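Local coordinates for protein quinone reductase (Klebsiella pneumoniae subsp. pneumoniae, PDB 4GI5) that binds FAD and, as its family suggests, probably reduces quinones with electrons from NAD(P)H, at residues Lys132-Ile135 against Asp136-Ala140; Ser59-Ala63 against Met64-Ala68; Gly225-Ala228 against Asp229-Ala232. All coordinates share one frame; numbering follows the deposited sequence.

Contact 1. Residues Lys132-Ile135 against Asp136-Ala140; sequences KGWI and DRVYA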
loop_
_atom_site.group_PDB
_atom_site.type_symbol
_atom_site.label_atom_id
_atom_site.label_comp_id
_atom_site.label_asym_id
_atom_site.label_seq_id
_atom_site.Cartn_x
_atom_site.Cartn_y
_atom_site.Cartn_z
ATOM N N LYS B 132 7.330 0.856 2.268
ATOM C CA LYS B 132 6.825 1.521 1.068
ATOM C C LYS B 132 7.800 2.606 0.628
ATOM O O LYS B 132 8.010 2.820 -0.568
ATOM C CB LYS B 132 5.504 2.176 1.350
ATOM C CG LYS B 132 4.826 2.876 0.143
ATOM C CD LYS B 132 4.565 1.809 -0.923
ATOM C CE LYS B 132 4.058 2.333 -2.192
ATOM N NZ LYS B 132 4.058 3.686 -2.701
ATOM N N GLY B 133 8.460 3.267 1.560
ATOM C CA GLY B 133 9.457 4.263 1.184
ATOM C C GLY B 133 10.741 3.709 0.590
ATOM O O GLY B 133 11.340 4.377 -0.239
ATOM N N TRP B 134 11.123 2.511 0.982
ATOM C CA TRP B 134 12.127 1.761 0.294
ATOM C C TRP B 134 11.768 1.498 -1.165
ATOM O O TRP B 134 12.549 1.818 -2.073
ATOM C CB TRP B 134 12.480 0.544 1.050
ATOM C CG TRP B 134 13.565 -0.301 0.532
ATOM C CD1 TRP B 134 14.928 -0.265 0.988
ATOM C CD2 TRP B 134 13.537 -1.281 -0.492
ATOM N NE1 TRP B 134 15.665 -1.241 0.315
ATOM C CE2 TRP B 134 14.882 -1.812 -0.633
ATOM C CE3 TRP B 134 12.532 -1.764 -1.359
ATOM C CZ2 TRP B 134 15.184 -2.793 -1.567
ATOM C CZ3 TRP B 134 12.857 -2.771 -2.293
ATOM C CH2 TRP B 134 14.179 -3.282 -2.341
ATOM N N ILE B 135 10.542 1.031 -1.400
ATOM C CA ILE B 135 10.063 0.867 -2.765
ATOM C C ILE B 135 10.147 2.174 -3.494
ATOM O O ILE B 135 10.714 2.273 -4.618
ATOM C CB ILE B 135 8.652 0.262 -2.817
ATOM C CG1 ILE B 135 8.667 -1.124 -2.220
ATOM C CG2 ILE B 135 8.074 0.331 -4.232
ATOM C CD1 ILE B 135 9.208 -2.187 -3.161
ATOM N N ASP B 136 9.539 3.233 -2.961
ATOM C CA ASP B 136 9.412 4.479 -3.697
ATOM C C ASP B 136 10.774 5.049 -4.078
ATOM O O ASP B 136 10.901 5.589 -5.155
ATOM C CB ASP B 136 8.753 5.553 -2.832
ATOM C CG ASP B 136 7.221 5.347 -2.596
ATOM O OD1 ASP B 136 6.622 4.460 -3.201
ATOM O OD2 ASP B 136 6.755 5.990 -1.589
ATOM N N ARG B 137 11.725 4.935 -3.184
ATOM C CA ARG B 137 13.050 5.539 -3.382
ATOM C C ARG B 137 14.042 4.658 -4.118
ATOM O O ARG B 137 14.884 5.184 -4.871
ATOM C CB ARG B 137 13.592 6.061 -2.078
ATOM C CG ARG B 137 12.784 7.179 -1.500
ATOM C CD ARG B 137 13.167 7.688 -0.085
ATOM N NE ARG B 137 14.519 8.323 -0.207
ATOM C CZ ARG B 137 15.650 7.812 0.297
ATOM N NH1 ARG B 137 15.718 6.672 1.011
ATOM N NH2 ARG B 137 16.818 8.443 -0.044
ATOM N N VAL B 138 13.991 3.365 -3.925
ATOM C CA VAL B 138 14.976 2.463 -4.544
ATOM C C VAL B 138 14.576 2.136 -5.994
ATOM O O VAL B 138 15.411 1.916 -6.853
ATOM C CB VAL B 138 15.126 1.200 -3.732
ATOM C CG1 VAL B 138 15.980 0.120 -4.353
ATOM C CG2 VAL B 138 15.673 1.560 -2.359
ATOM N N TYR B 139 13.246 2.075 -6.269
ATOM C CA TYR B 139 12.772 1.610 -7.561
ATOM C C TYR B 139 12.810 2.749 -8.555
ATOM O O TYR B 139 11.793 3.319 -8.955
ATOM C CB TYR B 139 11.322 1.045 -7.422
ATOM C CG TYR B 139 11.218 -0.380 -7.096
ATOM C CD1 TYR B 139 12.247 -1.093 -6.479
ATOM C CD2 TYR B 139 9.992 -1.065 -7.310
ATOM C CE1 TYR B 139 12.177 -2.422 -6.172
ATOM C CE2 TYR B 139 9.893 -2.412 -7.003
ATOM C CZ TYR B 139 10.972 -3.149 -6.510
ATOM O OH TYR B 139 10.741 -4.462 -6.254
ATOM N N ALA B 140 14.004 3.143 -8.946
ATOM C CA ALA B 140 14.189 4.297 -9.834
ATOM C C ALA B 140 13.790 4.096 -11.328
ATOM O O ALA B 140 13.760 2.983 -11.840
ATOM C CB ALA B 140 15.714 4.682 -9.771
#
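Lys132 and Asp136, one helical turn apart, join their charged ends in a salt bridge. The lysine leaves its CB with CG anti to the backbone N (chi1 -178°), which sends the chain along the helix toward Asp136. CG passes about equally far from both carboxylate oxygens, CD also passes Asp136 OD1, and CE comes within 3.5 Å of it. Bends at chi2 (61°) and at the last torsion (chi4 16°) bring NZ to 2.7 Å from Asp136 OD1, which receives it on its syn lone pair. NZ also donates to the carbonyls of Trp123 and Met127 of the second subunit, and Asp136 OD2 accepts from the backbone N of Ala129 there, so both charges are gripped from across the dimer interface. Asp136 also touches a bound FAD.

Around the rest of the turn the contacts are apolar. Val138 CG2 sits over one face of the Trp134 indole, 3.8 Å from the centre of its five-membered ring and almost exactly on the normal: a CH-pi contact. Ile135 CD1 lies over a face of Tyr139, 4.1 Å from the ring centre but shifted toward its rim, also a CH-pi contact. Trp134 CZ3 meets Tyr139 CE1 at 4.0 Å. The regular helical bonds continue to Tyr139 N on Ile135 O (3.0 Å); Tyr139 then leaves the helix as the centre of an inverse gamma turn.

This last part of helix 129-138 is buried on several sides: Trp134 and Val138 pack on helix 101-112, Ile135 and Tyr139 on helix 196-204, and Trp124 of the second subunit meets the Tyr139 ring edge-to-face.

Contact 2. Residues Ser59-Ala63 against Met64-Ala68; sequences SDLYA and MRWKA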
loop_
_atom_site.group_PDB
_atom_site.type_symbol
_atom_site.label_atom_id
_atom_site.label_comp_id
_atom_site.label_asym_id
_atom_site.label_seq_id
_atom_site.Cartn_x
_atom_site.Cartn_y
_atom_site.Cartn_z
ATOM N N SER B 59 18.503 -5.654 4.967
ATOM C CA SER B 59 18.267 -4.246 5.045
ATOM C C SER B 59 17.206 -4.064 6.132
ATOM O O SER B 59 16.008 -4.136 5.861
ATOM C CB SER B 59 17.769 -3.686 3.697
ATOM O OG SER B 59 18.810 -3.712 2.743
ATOM N N ASP B 60 17.655 -3.758 7.344
ATOM C CA ASP B 60 16.805 -3.556 8.464
ATOM C C ASP B 60 16.486 -2.089 8.475
ATOM O O ASP B 60 17.284 -1.182 8.889
ATOM C CB ASP B 60 17.499 -4.060 9.750
ATOM C CG ASP B 60 16.679 -3.804 10.988
ATOM O OD1 ASP B 60 15.750 -2.909 11.100
ATOM O OD2 ASP B 60 16.999 -4.515 12.009
ATOM N N LEU B 61 15.328 -1.745 7.893
ATOM C CA LEU B 61 15.051 -0.331 7.628
ATOM C C LEU B 61 14.993 0.608 8.821
ATOM O O LEU B 61 15.587 1.698 8.751
ATOM C CB LEU B 61 13.739 -0.203 6.821
ATOM C CG LEU B 61 13.759 -1.003 5.525
ATOM C CD1 LEU B 61 12.374 -0.912 4.821
ATOM C CD2 LEU B 61 14.860 -0.630 4.549
ATOM N N TYR B 62 14.396 0.159 9.907
ATOM C CA TYR B 62 14.362 0.959 11.119
ATOM C C TYR B 62 15.835 1.118 11.696
ATOM O O TYR B 62 16.179 2.258 12.101
ATOM C CB TYR B 62 13.434 0.423 12.138
ATOM C CG TYR B 62 11.994 0.822 11.904
ATOM C CD1 TYR B 62 11.507 2.068 12.334
ATOM C CD2 TYR B 62 11.100 -0.035 11.270
ATOM C CE1 TYR B 62 10.131 2.397 12.161
ATOM C CE2 TYR B 62 9.792 0.289 11.056
ATOM C CZ TYR B 62 9.310 1.458 11.545
ATOM O OH TYR B 62 7.940 1.761 11.483
ATOM N N ALA B 63 16.585 0.043 11.660
ATOM C CA ALA B 63 17.988 0.085 12.265
ATOM C C ALA B 63 18.808 1.039 11.442
ATOM O O ALA B 63 19.657 1.784 11.987
ATOM C CB ALA B 63 18.555 -1.311 12.315
HETATM N N MSE B 64 18.577 1.135 10.125
HETATM C CA MSE B 64 19.342 1.991 9.210
HETATM C C MSE B 64 18.793 3.452 9.215
HETATM O O MSE B 64 19.285 4.268 8.515
HETATM C CB MSE B 64 19.238 1.454 7.758
HETATM C CG MSE B 64 19.866 0.129 7.602
HETATM SE SE MSE B 64 19.025 -0.534 5.811
HETATM C CE MSE B 64 20.743 -0.149 5.655
ATOM N N ARG B 65 17.718 3.721 9.938
ATOM C CA ARG B 65 16.998 5.017 9.982
ATOM C C ARG B 65 16.671 5.432 8.522
ATOM O O ARG B 65 16.936 6.496 8.035
ATOM C CB ARG B 65 17.803 6.112 10.685
ATOM C CG ARG B 65 18.262 5.653 12.086
ATOM C CD ARG B 65 19.258 6.650 12.692
ATOM N NE ARG B 65 18.483 7.798 13.139
ATOM C CZ ARG B 65 18.466 9.029 12.594
ATOM N NH1 ARG B 65 19.217 9.362 11.530
ATOM N NH2 ARG B 65 17.665 9.950 13.129
ATOM N N TRP B 66 16.113 4.486 7.823
ATOM C CA TRP B 66 15.860 4.623 6.377
ATOM C C TRP B 66 14.934 5.831 6.128
ATOM O O TRP B 66 13.868 5.935 6.739
ATOM C CB TRP B 66 15.149 3.335 5.906
ATOM C CG TRP B 66 14.851 3.393 4.405
ATOM C CD1 TRP B 66 13.597 3.617 3.817
ATOM C CD2 TRP B 66 15.777 3.308 3.339
ATOM N NE1 TRP B 66 13.743 3.683 2.479
ATOM C CE2 TRP B 66 15.071 3.550 2.140
ATOM C CE3 TRP B 66 17.173 3.116 3.266
ATOM C CZ2 TRP B 66 15.674 3.507 0.884
ATOM C CZ3 TRP B 66 17.766 3.056 1.977
ATOM C CH2 TRP B 66 17.056 3.287 0.828
ATOM N N LYS B 67 15.293 6.690 5.174
ATOM C CA LYS B 67 14.477 7.794 4.812
ATOM C C LYS B 67 13.278 7.372 3.951
ATOM O O LYS B 67 13.503 6.790 2.886
ATOM C CB LYS B 67 15.297 8.817 3.986
ATOM C CG LYS B 67 14.550 10.031 3.459
ATOM C CD LYS B 67 15.417 11.053 2.691
ATOM C CE LYS B 67 14.563 12.022 1.832
ATOM N NZ LYS B 67 15.513 12.740 1.030
ATOM N N ALA B 68 12.079 7.619 4.440
ATOM C CA ALA B 68 10.901 7.089 3.685
ATOM C C ALA B 68 10.310 7.958 2.580
ATOM O O ALA B 68 9.746 7.405 1.647
ATOM C CB ALA B 68 9.782 6.799 4.691
#
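Leu61 and Trp66 come together, side by side, where the chain turns after strand 55-60, and backbone hydrogen bonds make up most of the turn. Leu61 O takes Trp66 N at 3.0 Å with a fairly straight N-H (163°), and Asp60 O takes Met64 N at 2.9 Å. The type I beta turn from Tyr62 to Arg65 is closed by Arg65 N on Tyr62 O, met from well above the carbonyl plane. Met64 N also makes a weak second bond to Leu61 O. One side chain joins in: Asp60 OD1 accepts from Ala63 N (3.1 Å), an Asx motif, with the donor above the carboxylate plane.

The apolar contacts are fewer. Leu61 CB and Trp66 CB are 3.9 Å apart, and Leu61 CD2 rests over one face of the indole toward its rim. Met64, a selenomethionine, folds back along the strand end: with CG beside its own backbone N (chi1 -65°), Met64 SE comes within 4.0 Å of Ser59 CB.

The turn follows directly on edge strand 55-60; Ser59 in the strand and Leu61 just after it bond to strand 24-29. Met64 and Trp66 lean on helix 101-112, while Leu61 packs on Trp134 of helix 129-138.

Contact 3. Residues Gly225-Ala228 against Asp229-Ala232; sequences GQFA and DQCA. With FAD (flavin-adenine dinucleotide), chain H.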
loop_
_atom_site.group_PDB
_atom_site.type_symbol
_atom_site.label_atom_id
_atom_site.label_comp_id
_atom_site.label_asym_id
_atom_site.label_seq_id
_atom_site.Cartn_x
_atom_site.Cartn_y
_atom_site.Cartn_z
ATOM N N GLY B 225 3.565 -22.301 21.430
ATOM C CA GLY B 225 3.229 -23.334 20.529
ATOM C C GLY B 225 2.899 -22.825 19.107
ATOM O O GLY B 225 3.296 -23.413 18.099
ATOM N N GLN B 226 2.284 -21.673 19.093
ATOM C CA GLN B 226 2.018 -20.989 17.760
ATOM C C GLN B 226 3.322 -20.548 17.105
ATOM O O GLN B 226 3.528 -20.683 15.900
ATOM C CB GLN B 226 1.025 -19.822 17.997
ATOM C CG GLN B 226 0.569 -19.168 16.683
ATOM C CD GLN B 226 -0.529 -18.181 16.909
ATOM O OE1 GLN B 226 -1.071 -18.048 18.021
ATOM N NE2 GLN B 226 -0.719 -17.320 15.943
ATOM N N PHE B 227 4.242 -20.025 17.883
ATOM C CA PHE B 227 5.540 -19.705 17.396
ATOM C C PHE B 227 6.297 -20.897 16.833
ATOM O O PHE B 227 6.965 -20.821 15.804
ATOM C CB PHE B 227 6.342 -18.997 18.452
ATOM C CG PHE B 227 7.655 -18.491 17.963
ATOM C CD1 PHE B 227 7.727 -17.370 17.064
ATOM C CD2 PHE B 227 8.884 -19.034 18.377
ATOM C CE1 PHE B 227 8.915 -16.909 16.541
ATOM C CE2 PHE B 227 10.083 -18.602 17.818
ATOM C CZ PHE B 227 10.124 -17.516 16.930
ATOM N N ALA B 228 6.241 -22.047 17.536
ATOM C CA ALA B 228 6.857 -23.206 16.974
ATOM C C ALA B 228 6.219 -23.580 15.623
ATOM O O ALA B 228 6.994 -24.009 14.681
ATOM C CB ALA B 228 6.801 -24.422 17.953
ATOM N N ASP B 229 4.915 -23.460 15.500
ATOM C CA ASP B 229 4.291 -23.729 14.239
ATOM C C ASP B 229 4.803 -22.737 13.115
ATOM O O ASP B 229 4.999 -23.163 11.958
ATOM C CB ASP B 229 2.767 -23.691 14.304
ATOM C CG ASP B 229 2.155 -24.832 15.133
ATOM O OD1 ASP B 229 2.840 -25.842 15.362
ATOM O OD2 ASP B 229 1.061 -24.584 15.606
ATOM N N GLN B 230 4.872 -21.455 13.480
ATOM C CA GLN B 230 5.386 -20.436 12.552
ATOM C C GLN B 230 6.774 -20.762 12.107
ATOM O O GLN B 230 7.096 -20.691 10.946
ATOM C CB GLN B 230 5.315 -19.033 13.178
ATOM C CG GLN B 230 3.884 -18.550 13.481
ATOM C CD GLN B 230 3.860 -17.416 14.454
ATOM O OE1 GLN B 230 4.834 -17.171 15.192
ATOM N NE2 GLN B 230 2.727 -16.772 14.560
ATOM N N CYS B 231 7.663 -21.090 13.077
ATOM C CA CYS B 231 9.035 -21.426 12.745
ATOM C C CYS B 231 9.109 -22.602 11.809
ATOM O O CYS B 231 9.950 -22.524 10.919
ATOM C CB CYS B 231 9.873 -21.788 13.995
ATOM S SG CYS B 231 10.113 -20.423 15.123
ATOM N N ALA B 232 8.288 -23.642 12.038
ATOM C CA ALA B 232 8.348 -24.847 11.170
ATOM C C ALA B 232 7.947 -24.522 9.732
ATOM O O ALA B 232 8.555 -24.959 8.766
ATOM C CB ALA B 232 7.444 -25.901 11.747
HETATM P PA FAD H . 4.507 -8.300 18.502
HETATM O O1A FAD H . 5.935 -7.980 18.677
HETATM O O2A FAD H . 3.400 -7.476 18.964
HETATM O O5B FAD H . 4.203 -9.773 19.148
HETATM C C5B FAD H . 3.002 -10.547 18.951
HETATM C C4B FAD H . 2.992 -11.670 19.936
HETATM O O4B FAD H . 3.965 -12.609 19.539
HETATM C C3B FAD H . 3.221 -11.223 21.360
HETATM O O3B FAD H . 2.210 -11.869 22.119
HETATM C C2B FAD H . 4.570 -11.835 21.600
HETATM O O2B FAD H . 4.852 -12.085 23.002
HETATM C C1B FAD H . 4.652 -13.076 20.776
HETATM N N9A FAD H . 6.070 -13.451 20.524
HETATM C C8A FAD H . 7.227 -12.648 20.226
HETATM N N7A FAD H . 8.318 -13.368 20.106
HETATM C C5A FAD H . 7.851 -14.600 20.459
HETATM C C6A FAD H . 8.467 -15.906 20.692
HETATM N N6A FAD H . 9.728 -15.918 20.411
HETATM N N1A FAD H . 7.724 -17.012 21.046
HETATM C C2A FAD H . 6.412 -16.895 21.216
HETATM N N3A FAD H . 5.777 -15.671 21.056
HETATM C C4A FAD H . 6.481 -14.663 20.681
HETATM N N1 FAD H . -3.614 -6.810 11.173
HETATM C C2 FAD H . -4.314 -7.193 10.084
HETATM O O2 FAD H . -4.741 -8.417 9.943
HETATM N N3 FAD H . -4.612 -6.302 9.072
HETATM C C4 FAD H . -4.331 -4.989 9.175
HETATM O O4 FAD H . -4.524 -4.212 8.230
HETATM C C4X FAD H . -3.614 -4.560 10.346
HETATM N N5 FAD H . -3.239 -3.252 10.469
HETATM C C5X FAD H . -2.429 -2.856 11.568
HETATM C C6 FAD H . -1.985 -1.624 11.649
HETATM C C7 FAD H . -1.097 -1.233 12.649
HETATM C C7M FAD H . -0.592 0.161 12.715
HETATM C C8 FAD H . -0.745 -2.162 13.657
HETATM C C8M FAD H . 0.153 -1.728 14.784
HETATM C C9 FAD H . -1.212 -3.438 13.610
HETATM C C9A FAD H . -2.056 -3.835 12.533
HETATM N N10 FAD H . -2.440 -5.147 12.363
HETATM C C10 FAD H . -3.207 -5.551 11.279
HETATM C "C1'" FAD H . -2.018 -6.206 13.290
HETATM C "C2'" FAD H . -0.579 -6.543 12.892
HETATM O "O2'" FAD H . -0.407 -7.188 11.627
HETATM C "C3'" FAD H . 0.093 -7.448 13.976
HETATM O "O3'" FAD H . 0.119 -6.598 15.151
HETATM C "C4'" FAD H . 1.538 -7.848 13.653
HETATM O "O4'" FAD H . 1.526 -8.782 12.622
HETATM C "C5'" FAD H . 2.172 -8.569 14.873
HETATM O "O5'" FAD H . 3.523 -8.764 14.607
HETATM P P FAD H . 4.594 -7.990 15.585
HETATM O O1P FAD H . 5.943 -8.414 15.152
HETATM O O2P FAD H . 4.361 -6.550 15.688
HETATM O O3P FAD H . 4.176 -8.736 16.956
#
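Helix 224-239 supplies one wall of the FAD pocket at the adenine end, and Phe227, in its first turn, meets the base. Its ring is held between two different partners. Over one face comes the N1A and N6A side of the adenine: Phe227 CG is 3.4 Å from FAD N1A, and the amino nitrogen N6A stands over the middle of the Phe227 ring, 3.7 Å above its plane. On the opposite face comes Cys231, one turn further along, whose SG is 3.6 Å from the ring centre and 25° off the normal, displaced toward the rim. This is a sulfur-aromatic contact, with Phe227 CE2 and CZ the ring atoms nearest the sulfur. Two torsions set it up: Phe227 carries CG opposite its backbone N (chi1 -173°), while Cys231 keeps SG beside its own N (chi1 -66°), where it reaches back over the ring.

Gln230 comes up to the same ring from another direction. Its amide plane is nearly perpendicular to the ring, and Gln230 OE1 lies 3.5 Å from Phe227 CD1; that oxygen is buried without a polar partner in the model. Its NE2 is held by Thr222 OG1 and by a glycerol, probably from the crystallisation liquor, and the neighbouring Gln226 NE2 by Arg218 O. The two glutamine side chains cross with Gln226 NE2 and Gln230 NE2 3.8 Å apart and no bond between them.

Regular backbone bonds hold this spacing, including Cys231 N to Phe227 O (2.8 Å) and Gln230 N to Gln226 O (2.9 Å). Phe227 also packs on Leu37, Ala40 and Leu41 of helix 37-51. An aromatic side chain packed on adenine is a familiar feature of nucleotide sites; here it borders the adenine end of the FAD pocket in a flavodoxin-like fold.

Along the chain the three contacts come in series, none nesting in or crossing another: 59-68 first, then 132-140, then 225-232. Each is local, so none closes a long loop; contact 2 turns the chain out of edge strand 55-60, contact 1 finishes helix 129-138, and contact 3 lies early in helix 224-239. Contacts 1 and 2 nevertheless touch, the Trp66 and Trp134 rings meeting at about 45°, which joins the end of strand 55-60 to helix 129-138 beside helix 101-112; both reach the second subunit. Contact 3 stands apart next to helix 37-51, its nearest atoms about 15 Å from contact 2 and about 22 Å from contact 1.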